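Local coordinates for protein congerin-2 (Conger myriaster, PDB 1IS3) that binds beta-galactosides such as lactose as a homodimeric galectin, although its physiological role is not yet known, at residues M15-G20 with T88-D93; G20-S25 with R128-R133; I32-S37 with A116-I121; D54-V59 with K76-T81. One frame throughout, in Å; residues are numbered along the deposited sequence. Where two conformers were deposited one is given.

Contact 1: residues M15-G20 with T88-D93; sequences MYLTVG and TTITFD
Two neighbouring strands of the five-stranded sheet of the galectin sandwich meet here, L17 pairing with I90 and V19 with T88 as antiparallel hydrogen-bonded pairs. L17 N donates to I90 O at 3.0 Å along an almost straight bond (172°), and I90 N returns to L17 O at 2.8 Å. Two residues further on, V19 N reaches T88 O at 2.9 Å and T88 N reaches V19 O at 3.0 Å. Between them lies the non-hydrogen-bonded pair T18-T89, where the strands are pinned by their side chains instead: T18 OG1 and T89 OG1 share a hydrogen bond of 3.0 Å. Both hydroxyls sit beside their own backbone nitrogens (chi1 -61° and -64°), which turns them toward each other. On the other face L17 CD2 lies 4.2 Å from I90 CD1, with F11 of strand 10-12 covering both residues. Toward M15 the direct pairing stops and a water takes over, lying 2.8 Å from M15 O, to which it can donate, and accepting a hydrogen bond from F92 N. Hydrogen-bonded and non-hydrogen-bonded pairs thus alternate as in the antiparallel sheets of a galectin beta sandwich, with L17 and I90 turned to F11.

Contact 2: residues G20-S25 with R128-R133; sequences GGVVNS and RLTFVR
G20 O takes two backbone N-H groups from consecutive residues: T130 N at 2.8 Å in a nearly straight bond (173°), and F131 N at 3.5 Å, a weak one. This double reception is a classic beta bulge, and it shifts the register by one residue between G20-F131 and G21-L129. G20 N in turn donates to F131 O. The F131 ring lies over G20, its CE1 3.3 Å from G20 CA and one face covering G20 N, an approach possible because no side chain stands there. Past the bulge, regular pairing resumes as V22 N and R128 N bond to R128 O and V22 O, each at 3.0 Å. Here the two side chains run alongside each other: R128, extended from CG to NE, lays a face of its guanidinium against V22 CG2, 3.6 Å from NH2. Water joins V22 O weakly, N24 ND2 at 2.8 Å and R128 NE weakly. Farther out, V132 and R133 pair antiparallel with a strand of the second subunit, and R133 NH1 makes a salt bridge to E135 OE2 of that subunit. Cohesion between 20-25 and 128-133 thus comes mainly from the backbone, while the R128 guanidinium covers a V22 methyl and adds a weak water-mediated tie.

Contact 3: residues I32-S37 with A116-I121; sequences INVGES and AAFNLI
Segments 32-37 and 116-121 run antiparallel through the non-hydrogen-bonded pair V34-I121 and the hydrogen-bonded pair G35-L120, then part as both chains turn a corner. G35 N donates to L120 O at 3.0 Å and 168°, in the carbonyl plane; the return bond from L120 N to G35 O is bent to 134° and weak. N119 and L120 both face G35, which makes this a classic beta bulge, and the corner at N119 lies within it. V34 carries the apolar side of the contact. Its CG1, anti to the backbone N (chi1 174°), is directed at F118 and comes within 3.6 Å of both CG and CD2 of the ring, the two side chains crossing at about a right angle. The F118 ring also meets F92 edge-to-face, so the pair links this carbohydrate-binding sheet of the galectin sandwich to the opposing sheet. F11 of strand 10-12 packs on V34 and I121 alike. L120 points to the other face, where its CD2 presses on S37 CA at 3.5 Å, a tight carbon contact. Polar groups at the two ends have partners of their own. N33 OD1 accepts a hydrogen bond from ND1 of H44, a residue of the lactose pocket, which places N33 in its second shell; a bound MES lies about 4 Å from the N33 side chain. E36 OE2 bonds to S40 OG, while a water donates to E36 OE1 at 3.3 Å and to A117 O at 2.9 Å.

Contact 4: residues D54-V59 with K76-T81; sequences DQNVLV and KKFPFT
K77 O packs against L58, whose CG and CD1 both lie 3.6 Å away; this buried carbonyl oxygen has no hydrogen-bond partner in the model. With no hydrogen bond between the segments, the F78 ring carries most of the contact. With CG opposite the backbone N (chi1 -159°), the ring is set flat against the chain at N56-V57. N56 CA stands over one face as a CH-pi contact, 3.6 Å from the ring centroid, and V57 N lies over the same face, offset toward the rim. N56 OD1 approaches F78 CE1 at 3.6 Å, with the amide tilted 46° to the ring. N56 and V57 form a G1 beta bulge opposite R48, and the bulge lies where the backbone crosses the ring, as strand 57-64 of the carbohydrate-binding sheet begins. The opposite face of F78 receives F80 through CD2, P79 between them being the centre of an inverse gamma turn. L58 CD2 touches both rings, at 4.2 Å from F78 CE2 and 4.0 Å from F80 CE2. F49 meets F78 edge-to-face, and H47 does the same with F80. Nearby, D54 forms salt bridges to R48 and R74, two arginines of the lactose pocket.

In the fold
Contacts 1 and 2 share G20 and build on the two sides of strand 17-23: T18 N probably bonds to R133 O at 2.8 Å, so one sheet runs from 88-93 through 15-25 to 128-133 and on into the second subunit. Contact 3 belongs to the facing sheet and meets contact 1 across the core, where F92 CZ is 3.5 Å from F118 CE2 and L17 CD2 is 3.7 Å from I121 CG2. Contact 4 touches contact 2 through V23 CB and T81 O. Contacts 3 and 4, with centres 23 Å apart, both lie near the lactose: the N33 side chain is about 7 Å from the galactose, and that of V57 about 8 Å from the glucose and 10 Å from the galactose.

Contact 1: residues M15-G20 with T88-D93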
loop_
_atom_site.group_PDB
_atom_site.type_symbol
_atom_site.label_atom_id
_atom_site.label_comp_id
_atom_site.label_asym_id
_atom_site.label_seq_id
_atom_site.Cartn_x
_atom_site.Cartn_y
_atom_site.Cartn_z
ATOM N N MET A 15 8.021 -4.921 11.894
ATOM C CA MET A 15 7.097 -5.313 10.847
ATOM C C MET A 15 7.888 -5.857 9.681
ATOM O O MET A 15 9.094 -5.585 9.582
ATOM C CB MET A 15 6.300 -4.131 10.354
ATOM C CG MET A 15 5.284 -3.782 11.428
ATOM S SD MET A 15 4.438 -2.235 11.080
ATOM C CE MET A 15 3.387 -2.787 9.755
ATOM N N TYR A 16 7.261 -6.570 8.760
ATOM C CA TYR A 16 7.897 -7.071 7.539
ATOM C C TYR A 16 7.129 -6.506 6.363
ATOM O O TYR A 16 5.901 -6.417 6.360
ATOM C CB TYR A 16 7.849 -8.591 7.413
ATOM C CG TYR A 16 8.762 -9.280 8.418
ATOM C CD1 TYR A 16 8.485 -9.192 9.793
ATOM C CD2 TYR A 16 9.910 -9.968 7.986
ATOM C CE1 TYR A 16 9.343 -9.765 10.736
ATOM C CE2 TYR A 16 10.785 -10.551 8.930
ATOM C CZ TYR A 16 10.497 -10.440 10.302
ATOM O OH TYR A 16 11.367 -10.964 11.275
ATOM N N LEU A 17 7.877 -6.100 5.354
ATOM C CA LEU A 17 7.354 -5.600 4.089
ATOM C C LEU A 17 7.742 -6.603 3.008
ATOM O O LEU A 17 8.962 -6.841 2.811
ATOM C CB LEU A 17 7.984 -4.263 3.734
ATOM C CG LEU A 17 7.744 -3.711 2.318
ATOM C CD1 LEU A 17 6.244 -3.426 2.142
ATOM C CD2 LEU A 17 8.619 -2.471 2.069
ATOM N N THR A 18 6.779 -7.194 2.299
ATOM C CA THR A 18 7.098 -8.032 1.148
ATOM C C THR A 18 6.417 -7.428 -0.068
ATOM O O THR A 18 5.215 -7.141 -0.028
ATOM C CB THR A 18 6.595 -9.447 1.330
ATOM O OG1 THR A 18 7.269 -9.927 2.497
ATOM C CG2 THR A 18 6.877 -10.360 0.140
ATOM N N VAL A 19 7.196 -7.160 -1.112
ATOM C CA VAL A 19 6.652 -6.636 -2.359
ATOM C C VAL A 19 7.006 -7.602 -3.477
ATOM O O VAL A 19 8.047 -8.270 -3.424
ATOM C CB VAL A 19 7.209 -5.232 -2.753
ATOM C CG1 VAL A 19 6.632 -4.176 -1.807
ATOM C CG2 VAL A 19 8.735 -5.192 -2.673
ATOM N N GLY A 20 6.102 -7.743 -4.445
ATOM C CA GLY A 20 6.340 -8.573 -5.608
ATOM C C GLY A 20 6.073 -7.726 -6.830
ATOM O O GLY A 20 5.271 -6.778 -6.787
ATOM N N THR A 88 10.771 -9.333 -2.842
ATOM C CA THR A 88 11.738 -8.828 -1.886
ATOM C C THR A 88 11.033 -8.612 -0.562
ATOM O O THR A 88 9.896 -8.108 -0.522
ATOM C CB THR A 88 12.336 -7.490 -2.364
ATOM O OG1 THR A 88 12.835 -7.757 -3.680
ATOM C CG2 THR A 88 13.436 -6.956 -1.466
ATOM N N THR A 89 11.748 -8.982 0.496
ATOM C CA THR A 89 11.265 -8.782 1.848
ATOM C C THR A 89 12.271 -7.927 2.620
ATOM O O THR A 89 13.491 -8.135 2.537
ATOM C CB THR A 89 11.066 -10.144 2.598
ATOM O OG1 THR A 89 10.036 -10.824 1.875
ATOM C CG2 THR A 89 10.633 -10.018 4.072
ATOM N N ILE A 90 11.743 -6.955 3.348
ATOM C CA ILE A 90 12.543 -6.015 4.105
ATOM C C ILE A 90 12.039 -5.957 5.544
ATOM O O ILE A 90 10.820 -5.955 5.792
ATOM C CB ILE A 90 12.458 -4.605 3.434
ATOM C CG1 ILE A 90 12.927 -4.678 1.987
ATOM C CG2 ILE A 90 13.277 -3.582 4.250
ATOM C CD1 ILE A 90 12.662 -3.405 1.174
ATOM N N THR A 91 12.948 -5.946 6.501
ATOM C CA THR A 91 12.619 -5.658 7.886
ATOM C C THR A 91 13.779 -4.792 8.407
ATOM O O THR A 91 14.785 -4.626 7.688
ATOM C CB THR A 91 12.475 -6.984 8.703
ATOM O OG1 THR A 91 11.667 -7.826 7.920
ATOM C CG2 THR A 91 11.834 -6.798 10.078
ATOM N N PHE A 92 13.683 -4.230 9.612
ATOM C CA PHE A 92 14.754 -3.387 10.090
ATOM C C PHE A 92 14.707 -3.241 11.593
ATOM O O PHE A 92 13.662 -3.503 12.222
ATOM C CB PHE A 92 14.672 -1.985 9.434
ATOM C CG PHE A 92 13.447 -1.148 9.791
ATOM C CD1 PHE A 92 12.270 -1.284 9.059
ATOM C CD2 PHE A 92 13.491 -0.250 10.880
ATOM C CE1 PHE A 92 11.144 -0.532 9.419
ATOM C CE2 PHE A 92 12.363 0.497 11.227
ATOM C CZ PHE A 92 11.193 0.354 10.499
ATOM N N ASP A 93 15.863 -2.922 12.181
ATOM C CA ASP A 93 15.828 -2.493 13.563
ATOM C C ASP A 93 16.445 -1.104 13.572
ATOM O O ASP A 93 16.686 -0.564 12.489
ATOM C CB ASP A 93 16.608 -3.447 14.463
ATOM C CG ASP A 93 18.050 -3.743 14.101
ATOM O OD1 ASP A 93 18.478 -4.822 14.491
ATOM O OD2 ASP A 93 18.711 -2.939 13.449
HETATM O O HOH W 1 10.837 -3.612 10.550
#

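Contact 2: residues G20-S25 with R128-R133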
loop_
_atom_site.group_PDB
_atom_site.type_symbol
_atom_site.label_atom_id
_atom_site.label_comp_id
_atom_site.label_asym_id
_atom_site.label_seq_id
_atom_site.Cartn_x
_atom_site.Cartn_y
_atom_site.Cartn_z
ATOM N N GLY A 20 6.102 -7.743 -4.445
ATOM C CA GLY A 20 6.340 -8.573 -5.608
ATOM C C GLY A 20 6.073 -7.726 -6.830
ATOM O O GLY A 20 5.271 -6.778 -6.787
ATOM N N GLY A 21 6.757 -8.054 -7.917
ATOM C CA GLY A 21 6.552 -7.303 -9.107
ATOM C C GLY A 21 7.218 -7.950 -10.304
ATOM O O GLY A 21 7.618 -9.116 -10.274
ATOM N N VAL A 22 7.276 -7.159 -11.363
ATOM C CA VAL A 22 7.773 -7.629 -12.646
ATOM C C VAL A 22 8.689 -6.555 -13.209
ATOM O O VAL A 22 8.332 -5.361 -13.221
ATOM C CB VAL A 22 6.625 -7.854 -13.699
ATOM C CG1 VAL A 22 7.213 -8.518 -14.962
ATOM C CG2 VAL A 22 5.526 -8.717 -13.132
ATOM N N VAL A 23 9.874 -6.967 -13.662
ATOM C CA VAL A 23 10.808 -6.040 -14.294
ATOM C C VAL A 23 10.416 -5.817 -15.759
ATOM O O VAL A 23 10.089 -6.776 -16.459
ATOM C CB VAL A 23 12.233 -6.604 -14.206
ATOM C CG1 VAL A 23 13.206 -5.602 -14.797
ATOM C CG2 VAL A 23 12.592 -6.928 -12.764
ATOM N N ASN A 24 10.424 -4.596 -16.266
ATOM C CA ASN A 24 10.101 -4.354 -17.658
ATOM C C ASN A 24 11.111 -5.007 -18.567
ATOM O O ASN A 24 12.282 -5.149 -18.188
ATOM C CB ASN A 24 10.130 -2.898 -18.036
ATOM C CG ASN A 24 9.112 -2.028 -17.324
ATOM O OD1 ASN A 24 9.153 -0.803 -17.492
ATOM N ND2 ASN A 24 8.184 -2.508 -16.517
ATOM N N SER A 25 10.693 -5.379 -19.787
ATOM C CA SER A 25 11.591 -5.932 -20.801
ATOM C C SER A 25 12.262 -4.556 -21.099
ATOM O O SER A 25 11.665 -3.471 -21.047
ATOM C CB SER A 25 10.849 -6.262 -22.075
ATOM O OG SER A 25 9.937 -7.287 -21.719
ATOM N N ARG A 128 7.055 -2.806 -12.262
ATOM C CA ARG A 128 5.749 -2.553 -11.700
ATOM C C ARG A 128 5.565 -3.484 -10.530
ATOM O O ARG A 128 6.223 -4.532 -10.474
ATOM C CB ARG A 128 4.694 -2.787 -12.775
ATOM C CG ARG A 128 4.671 -4.158 -13.383
ATOM C CD ARG A 128 3.831 -4.109 -14.660
ATOM N NE ARG A 128 3.920 -5.375 -15.380
ATOM C CZ ARG A 128 3.103 -6.413 -15.107
ATOM N NH1 ARG A 128 2.142 -6.334 -14.153
ATOM N NH2 ARG A 128 3.291 -7.585 -15.753
ATOM N N LEU A 129 4.724 -3.093 -9.582
ATOM C CA LEU A 129 4.434 -3.972 -8.456
ATOM C C LEU A 129 3.114 -4.696 -8.701
ATOM O O LEU A 129 2.215 -4.171 -9.359
ATOM C CB LEU A 129 4.332 -3.192 -7.115
ATOM C CG LEU A 129 5.601 -2.556 -6.504
ATOM C CD1 LEU A 129 5.313 -1.835 -5.182
ATOM C CD2 LEU A 129 6.633 -3.688 -6.319
ATOM N N THR A 130 3.038 -5.931 -8.218
ATOM C CA THR A 130 1.850 -6.743 -8.375
ATOM C C THR A 130 1.220 -7.133 -7.023
ATOM O O THR A 130 0.039 -7.491 -7.004
ATOM C CB THR A 130 2.190 -8.013 -9.208
ATOM O OG1 THR A 130 3.173 -8.732 -8.486
ATOM C CG2 THR A 130 2.661 -7.670 -10.633
ATOM N N PHE A 131 1.941 -7.114 -5.902
ATOM C CA PHE A 131 1.317 -7.404 -4.629
ATOM C C PHE A 131 2.177 -6.762 -3.548
ATOM O O PHE A 131 3.351 -6.434 -3.771
ATOM C CB PHE A 131 1.194 -8.931 -4.390
ATOM C CG PHE A 131 2.456 -9.707 -4.008
ATOM C CD1 PHE A 131 3.226 -10.334 -4.990
ATOM C CD2 PHE A 131 2.832 -9.790 -2.661
ATOM C CE1 PHE A 131 4.385 -11.053 -4.618
ATOM C CE2 PHE A 131 3.977 -10.493 -2.294
ATOM C CZ PHE A 131 4.749 -11.123 -3.277
ATOM N N VAL A 132 1.609 -6.608 -2.354
ATOM C CA VAL A 132 2.303 -6.053 -1.212
ATOM C C VAL A 132 1.714 -6.639 0.075
ATOM O O VAL A 132 0.479 -6.803 0.184
ATOM C CB VAL A 132 2.180 -4.477 -1.222
ATOM C CG1 VAL A 132 0.702 -3.989 -1.106
ATOM C CG2 VAL A 132 3.002 -3.929 -0.049
ATOM N N ARG A 133 2.593 -6.951 1.047
ATOM C CA ARG A 133 2.170 -7.329 2.378
ATOM C C ARG A 133 2.996 -6.461 3.324
ATOM O O ARG A 133 4.237 -6.428 3.210
ATOM C CB ARG A 133 2.463 -8.762 2.704
ATOM C CG ARG A 133 1.676 -9.737 1.849
ATOM C CD ARG A 133 1.589 -11.113 2.503
ATOM N NE ARG A 133 2.852 -11.810 2.630
ATOM C CZ ARG A 133 3.426 -12.455 1.607
ATOM N NH1 ARG A 133 2.890 -12.495 0.395
ATOM N NH2 ARG A 133 4.551 -13.138 1.816
HETATM O O HOH W 2 5.004 -10.826 -9.040
HETATM O O HOH W 3 6.766 -4.873 -16.256
#

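Contact 3: residues I32-S37 with A116-I121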
loop_
_atom_site.group_PDB
_atom_site.type_symbol
_atom_site.label_atom_id
_atom_site.label_comp_id
_atom_site.label_asym_id
_atom_site.label_seq_id
_atom_site.Cartn_x
_atom_site.Cartn_y
_atom_site.Cartn_z
ATOM N N ILE A 32 13.462 0.366 -5.162
ATOM C CA ILE A 32 12.493 0.263 -4.087
ATOM C C ILE A 32 13.011 1.292 -3.046
ATOM O O ILE A 32 14.214 1.335 -2.706
ATOM C CB ILE A 32 12.488 -1.180 -3.502
ATOM C CG1 ILE A 32 12.010 -2.178 -4.585
ATOM C CG2 ILE A 32 11.603 -1.215 -2.225
ATOM C CD1 ILE A 32 12.401 -3.677 -4.260
ATOM N N ASN A 33 12.108 2.101 -2.497
ATOM C CA ASN A 33 12.490 3.224 -1.636
ATOM C C ASN A 33 11.654 3.229 -0.357
ATOM O O ASN A 33 10.433 3.056 -0.468
ATOM C CB ASN A 33 12.259 4.549 -2.374
ATOM C CG ASN A 33 13.054 4.609 -3.656
ATOM O OD1 ASN A 33 14.245 4.876 -3.603
ATOM N ND2 ASN A 33 12.502 4.294 -4.819
ATOM N N VAL A 34 12.258 3.371 0.808
ATOM C CA VAL A 34 11.568 3.393 2.086
ATOM C C VAL A 34 12.005 4.720 2.717
ATOM O O VAL A 34 13.207 5.001 2.823
ATOM C CB VAL A 34 12.024 2.186 2.948
ATOM C CG1 VAL A 34 11.424 2.258 4.338
ATOM C CG2 VAL A 34 11.573 0.875 2.287
ATOM N N GLY A 35 11.077 5.583 3.101
ATOM C CA GLY A 35 11.436 6.840 3.740
ATOM C C GLY A 35 10.205 7.640 4.142
ATOM O O GLY A 35 9.208 7.081 4.638
ATOM N N GLU A 36 10.335 8.940 3.927
ATOM C CA GLU A 36 9.309 9.886 4.332
ATOM C C GLU A 36 8.721 10.560 3.116
ATOM O O GLU A 36 7.547 10.918 3.167
ATOM C CB GLU A 36 9.852 11.014 5.233
ATOM C CG GLU A 36 10.636 10.644 6.498
ATOM C CD GLU A 36 11.482 11.729 7.252
ATOM O OE1 GLU A 36 11.734 11.501 8.454
ATOM O OE2 GLU A 36 11.911 12.772 6.692
ATOM N N SER A 37 9.444 10.783 2.008
ATOM C CA SER A 37 8.937 11.506 0.865
ATOM C C SER A 37 9.846 11.143 -0.321
ATOM O O SER A 37 10.856 10.458 -0.146
ATOM C CB SER A 37 8.997 13.028 1.152
ATOM O OG SER A 37 10.329 13.557 1.178
ATOM N N ALA A 116 12.639 4.729 13.526
ATOM C CA ALA A 116 11.900 3.570 13.977
ATOM C C ALA A 116 10.595 3.299 13.216
ATOM O O ALA A 116 9.931 2.284 13.435
ATOM C CB ALA A 116 11.571 3.719 15.469
ATOM N N ALA A 117 10.220 4.202 12.316
ATOM C CA ALA A 117 8.995 4.055 11.517
ATOM C C ALA A 117 9.174 4.855 10.225
ATOM O O ALA A 117 9.892 5.890 10.244
ATOM C CB ALA A 117 7.795 4.625 12.267
ATOM N N PHE A 118 8.532 4.427 9.122
ATOM C CA PHE A 118 8.622 5.124 7.833
ATOM C C PHE A 118 7.214 5.222 7.287
ATOM O O PHE A 118 6.476 4.227 7.362
ATOM C CB PHE A 118 9.470 4.342 6.812
ATOM C CG PHE A 118 10.887 4.171 7.309
ATOM C CD1 PHE A 118 11.770 5.270 7.298
ATOM C CD2 PHE A 118 11.287 2.945 7.843
ATOM C CE1 PHE A 118 13.049 5.119 7.845
ATOM C CE2 PHE A 118 12.575 2.811 8.383
ATOM C CZ PHE A 118 13.440 3.893 8.384
ATOM N N ASN A 119 6.865 6.384 6.733
ATOM C CA ASN A 119 5.532 6.538 6.192
ATOM C C ASN A 119 5.373 6.461 4.686
ATOM O O ASN A 119 4.256 6.687 4.170
ATOM C CB ASN A 119 4.935 7.852 6.702
ATOM C CG ASN A 119 4.248 7.628 8.058
ATOM O OD1 ASN A 119 4.438 6.657 8.793
ATOM N ND2 ASN A 119 3.425 8.557 8.507
ATOM N N LEU A 120 6.423 6.114 3.945
ATOM C CA LEU A 120 6.305 6.015 2.497
ATOM C C LEU A 120 7.171 4.868 1.959
ATOM O O LEU A 120 8.356 4.763 2.305
ATOM C CB LEU A 120 6.745 7.334 1.832
ATOM C CG LEU A 120 6.724 7.356 0.292
ATOM C CD1 LEU A 120 5.286 7.216 -0.179
ATOM C CD2 LEU A 120 7.294 8.640 -0.254
ATOM N N ILE A 121 6.583 3.993 1.162
ATOM C CA ILE A 121 7.295 2.930 0.494
ATOM C C ILE A 121 6.939 3.137 -0.970
ATOM O O ILE A 121 5.740 3.267 -1.252
ATOM C CB ILE A 121 6.790 1.576 1.008
ATOM C CG1 ILE A 121 7.159 1.384 2.459
ATOM C CG2 ILE A 121 7.384 0.478 0.160
ATOM C CD1 ILE A 121 5.936 0.850 3.219
HETATM O O HOH W 4 10.841 8.425 9.072
#

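Contact 4: residues D54-V59 with K76-T81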
loop_
_atom_site.group_PDB
_atom_site.type_symbol
_atom_site.label_atom_id
_atom_site.label_comp_id
_atom_site.label_asym_id
_atom_site.label_seq_id
_atom_site.Cartn_x
_atom_site.Cartn_y
_atom_site.Cartn_z
ATOM N N ASP A 54 27.348 1.000 -14.821
ATOM C CA ASP A 54 26.804 -0.068 -13.995
ATOM C C ASP A 54 25.923 -1.034 -14.761
ATOM O O ASP A 54 24.948 -0.622 -15.411
ATOM C CB ASP A 54 26.000 0.542 -12.863
ATOM C CG ASP A 54 26.884 1.177 -11.807
ATOM O OD1 ASP A 54 27.939 0.611 -11.527
ATOM O OD2 ASP A 54 26.529 2.199 -11.244
ATOM N N GLN A 55 26.262 -2.322 -14.691
ATOM C CA GLN A 55 25.489 -3.365 -15.366
ATOM C C GLN A 55 25.388 -4.517 -14.389
ATOM O O GLN A 55 26.394 -5.018 -13.869
ATOM C CB GLN A 55 26.178 -3.843 -16.660
ATOM C CG GLN A 55 26.240 -2.820 -17.827
ATOM C CD GLN A 55 27.270 -3.251 -18.868
ATOM O OE1 GLN A 55 27.324 -4.445 -19.218
ATOM N NE2 GLN A 55 28.146 -2.376 -19.379
ATOM N N ASN A 56 24.130 -4.866 -14.077
ATOM C CA ASN A 56 23.746 -5.946 -13.175
ATOM C C ASN A 56 24.381 -5.797 -11.783
ATOM O O ASN A 56 25.109 -6.635 -11.220
ATOM C CB ASN A 56 24.104 -7.336 -13.812
ATOM C CG ASN A 56 23.514 -7.462 -15.213
ATOM O OD1 ASN A 56 22.352 -7.141 -15.481
ATOM N ND2 ASN A 56 24.338 -7.779 -16.213
ATOM N N VAL A 57 24.048 -4.657 -11.164
ATOM C CA VAL A 57 24.541 -4.355 -9.817
ATOM C C VAL A 57 23.400 -3.736 -9.008
ATOM O O VAL A 57 22.480 -3.110 -9.574
ATOM C CB VAL A 57 25.805 -3.394 -9.966
ATOM C CG1 VAL A 57 25.438 -2.131 -10.655
ATOM C CG2 VAL A 57 26.369 -3.032 -8.600
ATOM N N LEU A 58 23.442 -3.992 -7.698
ATOM C CA LEU A 58 22.547 -3.323 -6.779
ATOM C C LEU A 58 23.301 -2.152 -6.171
ATOM O O LEU A 58 24.471 -2.300 -5.816
ATOM C CB LEU A 58 22.071 -4.221 -5.616
ATOM C CG LEU A 58 21.049 -5.336 -5.904
ATOM C CD1 LEU A 58 20.767 -6.077 -4.577
ATOM C CD2 LEU A 58 19.767 -4.782 -6.486
ATOM N N VAL A 59 22.674 -0.989 -6.056
ATOM C CA VAL A 59 23.300 0.155 -5.414
ATOM C C VAL A 59 22.341 0.611 -4.305
ATOM O O VAL A 59 21.140 0.843 -4.564
ATOM C CB VAL A 59 23.523 1.284 -6.455
ATOM C CG1 VAL A 59 24.087 2.551 -5.787
ATOM C CG2 VAL A 59 24.526 0.793 -7.514
ATOM N N LYS A 76 26.818 -7.081 -5.705
ATOM C CA LYS A 76 27.020 -7.831 -6.923
ATOM C C LYS A 76 25.941 -8.925 -6.975
ATOM O O LYS A 76 25.812 -9.645 -7.963
ATOM C CB LYS A 76 28.474 -8.336 -6.797
ATOM C CG LYS A 76 28.822 -9.065 -5.404
ATOM C CD LYS A 76 28.879 -8.292 -3.997
ATOM C CE LYS A 76 28.297 -9.104 -2.817
ATOM N NZ LYS A 76 27.807 -8.304 -1.693
ATOM N N LYS A 77 25.156 -9.149 -5.918
ATOM C CA LYS A 77 24.101 -10.163 -5.914
ATOM C C LYS A 77 23.020 -9.666 -6.850
ATOM O O LYS A 77 22.424 -8.623 -6.561
ATOM C CB LYS A 77 23.549 -10.310 -4.529
ATOM C CG LYS A 77 24.673 -10.838 -3.657
ATOM C CD LYS A 77 24.239 -10.883 -2.238
ATOM C CE LYS A 77 25.339 -11.588 -1.504
ATOM N NZ LYS A 77 24.928 -11.683 -0.127
ATOM N N PHE A 78 22.708 -10.343 -7.946
ATOM C CA PHE A 78 21.755 -9.764 -8.848
ATOM C C PHE A 78 20.937 -10.873 -9.488
ATOM O O PHE A 78 21.075 -11.146 -10.685
ATOM C CB PHE A 78 22.513 -8.944 -9.896
ATOM C CG PHE A 78 21.643 -7.891 -10.580
ATOM C CD1 PHE A 78 21.189 -8.087 -11.893
ATOM C CD2 PHE A 78 21.299 -6.727 -9.882
ATOM C CE1 PHE A 78 20.389 -7.108 -12.507
ATOM C CE2 PHE A 78 20.501 -5.760 -10.496
ATOM C CZ PHE A 78 20.049 -5.950 -11.804
ATOM N N PRO A 79 20.014 -11.513 -8.775
ATOM C CA PRO A 79 19.175 -12.567 -9.333
ATOM C C PRO A 79 17.957 -11.961 -10.065
ATOM O O PRO A 79 16.811 -12.349 -9.775
ATOM C CB PRO A 79 18.844 -13.395 -8.090
ATOM C CG PRO A 79 18.621 -12.310 -7.050
ATOM C CD PRO A 79 19.800 -11.388 -7.325
ATOM N N PHE A 80 18.121 -11.012 -10.972
ATOM C CA PHE A 80 16.993 -10.346 -11.585
ATOM C C PHE A 80 17.110 -10.536 -13.080
ATOM O O PHE A 80 18.232 -10.481 -13.600
ATOM C CB PHE A 80 17.001 -8.830 -11.280
ATOM C CG PHE A 80 16.944 -8.556 -9.793
ATOM C CD1 PHE A 80 15.725 -8.624 -9.120
ATOM C CD2 PHE A 80 18.124 -8.322 -9.082
ATOM C CE1 PHE A 80 15.697 -8.474 -7.720
ATOM C CE2 PHE A 80 18.082 -8.175 -7.701
ATOM C CZ PHE A 80 16.880 -8.254 -7.015
ATOM N N THR A 81 15.994 -10.745 -13.771
ATOM C CA THR A 81 15.979 -10.826 -15.206
ATOM C C THR A 81 14.917 -9.885 -15.758
ATOM O O THR A 81 13.793 -9.848 -15.242
ATOM C CB THR A 81 15.694 -12.279 -15.636
ATOM O OG1 THR A 81 16.756 -13.067 -15.121
ATOM C CG2 THR A 81 15.644 -12.460 -17.148
#